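PDB 1IUK: CoA-binding domain-containing protein from Thermus thermophilus, which probably binds coenzyme A through a Rossmann-like domain, although its cellular function is not known. Local coordinates for residues P33-E38 / V128-L133. Residues are numbered along the deposited sequence; the frame is centred on the assembly and turned at random.
Sequences PRYLRE and VEHKRL
Tyr35 reaches from one helix to the next and ends on His130, where OH and ND1 lie 2.8 Å apart in a hydrogen bond whose donor could be either group. The pair is a worked example of a buried aromatic pair linking two helices through one polar bond. Both residues send their CB toward the opposite helix, and both hold CG anti to the backbone N (chi1 166° for Tyr35, -174° for His130), which extends the two rings toward each other between the helices. The phenol oxygen arrives at the edge of the imidazole, in its plane, and ND1 in turn sits near the plane of the phenol ring at its edge. The ring planes are nevertheless steeply inclined, at 77°, with centroids 5.4 Å apart, and this approach brings OH and ND1 together at the ring edges. Since both side chains are buried, the bond gives each of these polar atoms a partner inside the protein.

Lys131 flanks the tyrosine. Its CG touches Tyr35 OH at 3.2 Å, and the extended chain then runs back along the ring until CE lies 3.5 Å from Tyr35 CE2, an oblique contact of its aliphatic chain with the tyrosine; Lys131 itself is exposed. Around this trio, Phe134 meets the His130 ring, while Met127 and Arg135 also touch Tyr35.

The contact joins helix 28-38 to the C-terminal helix 126-134 within the Rossmann-like fold of the CoA-binding family. Leu36 packs from the first helix onto Leu126 and onto Ile16 of strand 15-19, next to the edge strand 42-46, and Leu133 of the second packs on Leu6 and Leu10 of helix 3-12, beside the five-stranded parallel sheet that ends in strand 120-122.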
loop_
_atom_site.group_PDB
_atom_site.type_symbol
_atom_site.label_atom_id
_atom_site.label_comp_id
_atom_site.label_asym_id
_atom_site.label_seq_id
_atom_site.Cartn_x
_atom_site.Cartn_y
_atom_site.Cartn_z
ATOM N N PRO A 33 6.040 -1.339 -6.537
ATOM C CA PRO A 33 5.692 -2.697 -6.099
ATOM C C PRO A 33 6.739 -3.729 -6.575
ATOM O O PRO A 33 7.005 -4.740 -5.912
ATOM C CB PRO A 33 4.324 -2.937 -6.741
ATOM C CG PRO A 33 3.779 -1.572 -6.981
ATOM C CD PRO A 33 4.948 -0.711 -7.301
ATOM N N ARG A 34 7.312 -3.464 -7.745
ATOM C CA ARG A 34 8.326 -4.330 -8.327
ATOM C C ARG A 34 9.540 -4.382 -7.398
ATOM O O ARG A 34 10.063 -5.457 -7.086
ATOM C CB ARG A 34 8.740 -3.786 -9.692
ATOM C CG ARG A 34 8.826 -4.830 -10.774
ATOM C CD ARG A 34 9.769 -4.379 -11.878
ATOM N NE ARG A 34 10.495 -5.506 -12.445
ATOM C CZ ARG A 34 11.819 -5.591 -12.491
ATOM N NH1 ARG A 34 12.566 -4.606 -11.999
ATOM N NH2 ARG A 34 12.397 -6.665 -13.025
ATOM N N TYR A 35 9.984 -3.211 -6.965
ATOM C CA TYR A 35 11.117 -3.107 -6.057
ATOM C C TYR A 35 10.838 -3.865 -4.757
ATOM O O TYR A 35 11.693 -4.600 -4.248
ATOM C CB TYR A 35 11.385 -1.644 -5.720
ATOM C CG TYR A 35 12.304 -1.451 -4.531
ATOM C CD1 TYR A 35 11.791 -1.327 -3.244
ATOM C CD2 TYR A 35 13.693 -1.389 -4.696
ATOM C CE1 TYR A 35 12.634 -1.146 -2.149
ATOM C CE2 TYR A 35 14.546 -1.208 -3.608
ATOM C CZ TYR A 35 14.012 -1.086 -2.337
ATOM O OH TYR A 35 14.840 -0.884 -1.253
ATOM N N LEU A 36 9.633 -3.665 -4.225
ATOM C CA LEU A 36 9.216 -4.285 -2.972
ATOM C C LEU A 36 9.253 -5.799 -3.026
ATOM O O LEU A 36 9.690 -6.443 -2.074
ATOM C CB LEU A 36 7.803 -3.822 -2.613
ATOM C CG LEU A 36 7.598 -2.655 -1.640
ATOM C CD1 LEU A 36 8.871 -1.894 -1.353
ATOM C CD2 LEU A 36 6.540 -1.738 -2.215
ATOM N N ARG A 37 8.787 -6.371 -4.131
ATOM C CA ARG A 37 8.790 -7.818 -4.286
ATOM C C ARG A 37 10.227 -8.340 -4.236
ATOM O O ARG A 37 10.491 -9.422 -3.715
ATOM C CB ARG A 37 8.142 -8.203 -5.608
ATOM C CG ARG A 37 7.987 -9.691 -5.823
ATOM C CD ARG A 37 7.718 -9.969 -7.297
ATOM N NE ARG A 37 7.259 -11.333 -7.549
ATOM C CZ ARG A 37 6.964 -11.811 -8.756
ATOM N NH1 ARG A 37 7.081 -11.032 -9.828
ATOM N NH2 ARG A 37 6.552 -13.068 -8.891
ATOM N N GLU A 38 11.150 -7.557 -4.786
ATOM C CA GLU A 38 12.561 -7.919 -4.797
ATOM C C GLU A 38 13.092 -7.955 -3.371
ATOM O O GLU A 38 13.909 -8.814 -3.023
ATOM C CB GLU A 38 13.356 -6.894 -5.596
ATOM C CG GLU A 38 13.021 -6.868 -7.064
ATOM C CD GLU A 38 13.932 -5.933 -7.835
ATOM O OE1 GLU A 38 14.032 -6.082 -9.070
ATOM O OE2 GLU A 38 14.554 -5.047 -7.209
ATOM N N VAL A 128 11.573 4.543 -1.864
ATOM C CA VAL A 128 12.580 5.475 -1.407
ATOM C C VAL A 128 12.816 5.293 0.081
ATOM O O VAL A 128 13.961 5.156 0.517
ATOM C CB VAL A 128 12.144 6.909 -1.693
ATOM C CG1 VAL A 128 12.963 7.883 -0.875
ATOM C CG2 VAL A 128 12.273 7.189 -3.185
ATOM N N GLU A 129 11.733 5.271 0.855
ATOM C CA GLU A 129 11.829 5.115 2.302
ATOM C C GLU A 129 12.456 3.791 2.705
ATOM O O GLU A 129 13.218 3.729 3.676
ATOM C CB GLU A 129 10.448 5.249 2.932
ATOM C CG GLU A 129 9.941 6.690 2.976
ATOM C CD GLU A 129 11.009 7.677 3.433
ATOM O OE1 GLU A 129 11.266 8.663 2.710
ATOM O OE2 GLU A 129 11.589 7.468 4.518
ATOM N N HIS A 130 12.141 2.736 1.965
ATOM C CA HIS A 130 12.705 1.424 2.259
ATOM C C HIS A 130 14.225 1.461 2.040
ATOM O O HIS A 130 15.003 0.923 2.843
ATOM C CB HIS A 130 12.087 0.365 1.354
ATOM C CG HIS A 130 12.503 -1.032 1.697
ATOM N ND1 HIS A 130 13.579 -1.655 1.102
ATOM C CD2 HIS A 130 11.980 -1.931 2.565
ATOM C CE1 HIS A 130 13.700 -2.878 1.586
ATOM N NE2 HIS A 130 12.742 -3.070 2.475
ATOM N N LYS A 131 14.635 2.099 0.946
ATOM C CA LYS A 131 16.050 2.225 0.627
ATOM C C LYS A 131 16.771 3.007 1.708
ATOM O O LYS A 131 17.816 2.583 2.175
ATOM C CB LYS A 131 16.233 2.935 -0.708
ATOM C CG LYS A 131 16.041 2.037 -1.894
ATOM C CD LYS A 131 16.030 2.837 -3.179
ATOM C CE LYS A 131 15.994 1.908 -4.374
ATOM N NZ LYS A 131 16.561 2.550 -5.589
ATOM N N ARG A 132 16.203 4.139 2.114
ATOM C CA ARG A 132 16.819 4.984 3.131
ATOM C C ARG A 132 16.973 4.359 4.511
ATOM O O ARG A 132 17.910 4.681 5.249
ATOM C CB ARG A 132 16.035 6.275 3.293
ATOM C CG ARG A 132 16.494 7.118 4.473
ATOM C CD ARG A 132 15.568 8.310 4.718
ATOM N NE ARG A 132 14.327 7.893 5.361
ATOM C CZ ARG A 132 14.160 7.778 6.676
ATOM N NH1 ARG A 132 12.989 7.386 7.166
ATOM N NH2 ARG A 132 15.156 8.066 7.503
ATOM N N LEU A 133 16.044 3.481 4.869
ATOM C CA LEU A 133 16.070 2.854 6.183
ATOM C C LEU A 133 16.914 1.591 6.246
ATOM O O LEU A 133 17.465 1.268 7.302
ATOM C CB LEU A 133 14.639 2.528 6.635
ATOM C CG LEU A 133 13.744 3.695 7.062
ATOM C CD1 LEU A 133 12.279 3.236 7.128
ATOM C CD2 LEU A 133 14.211 4.224 8.406
#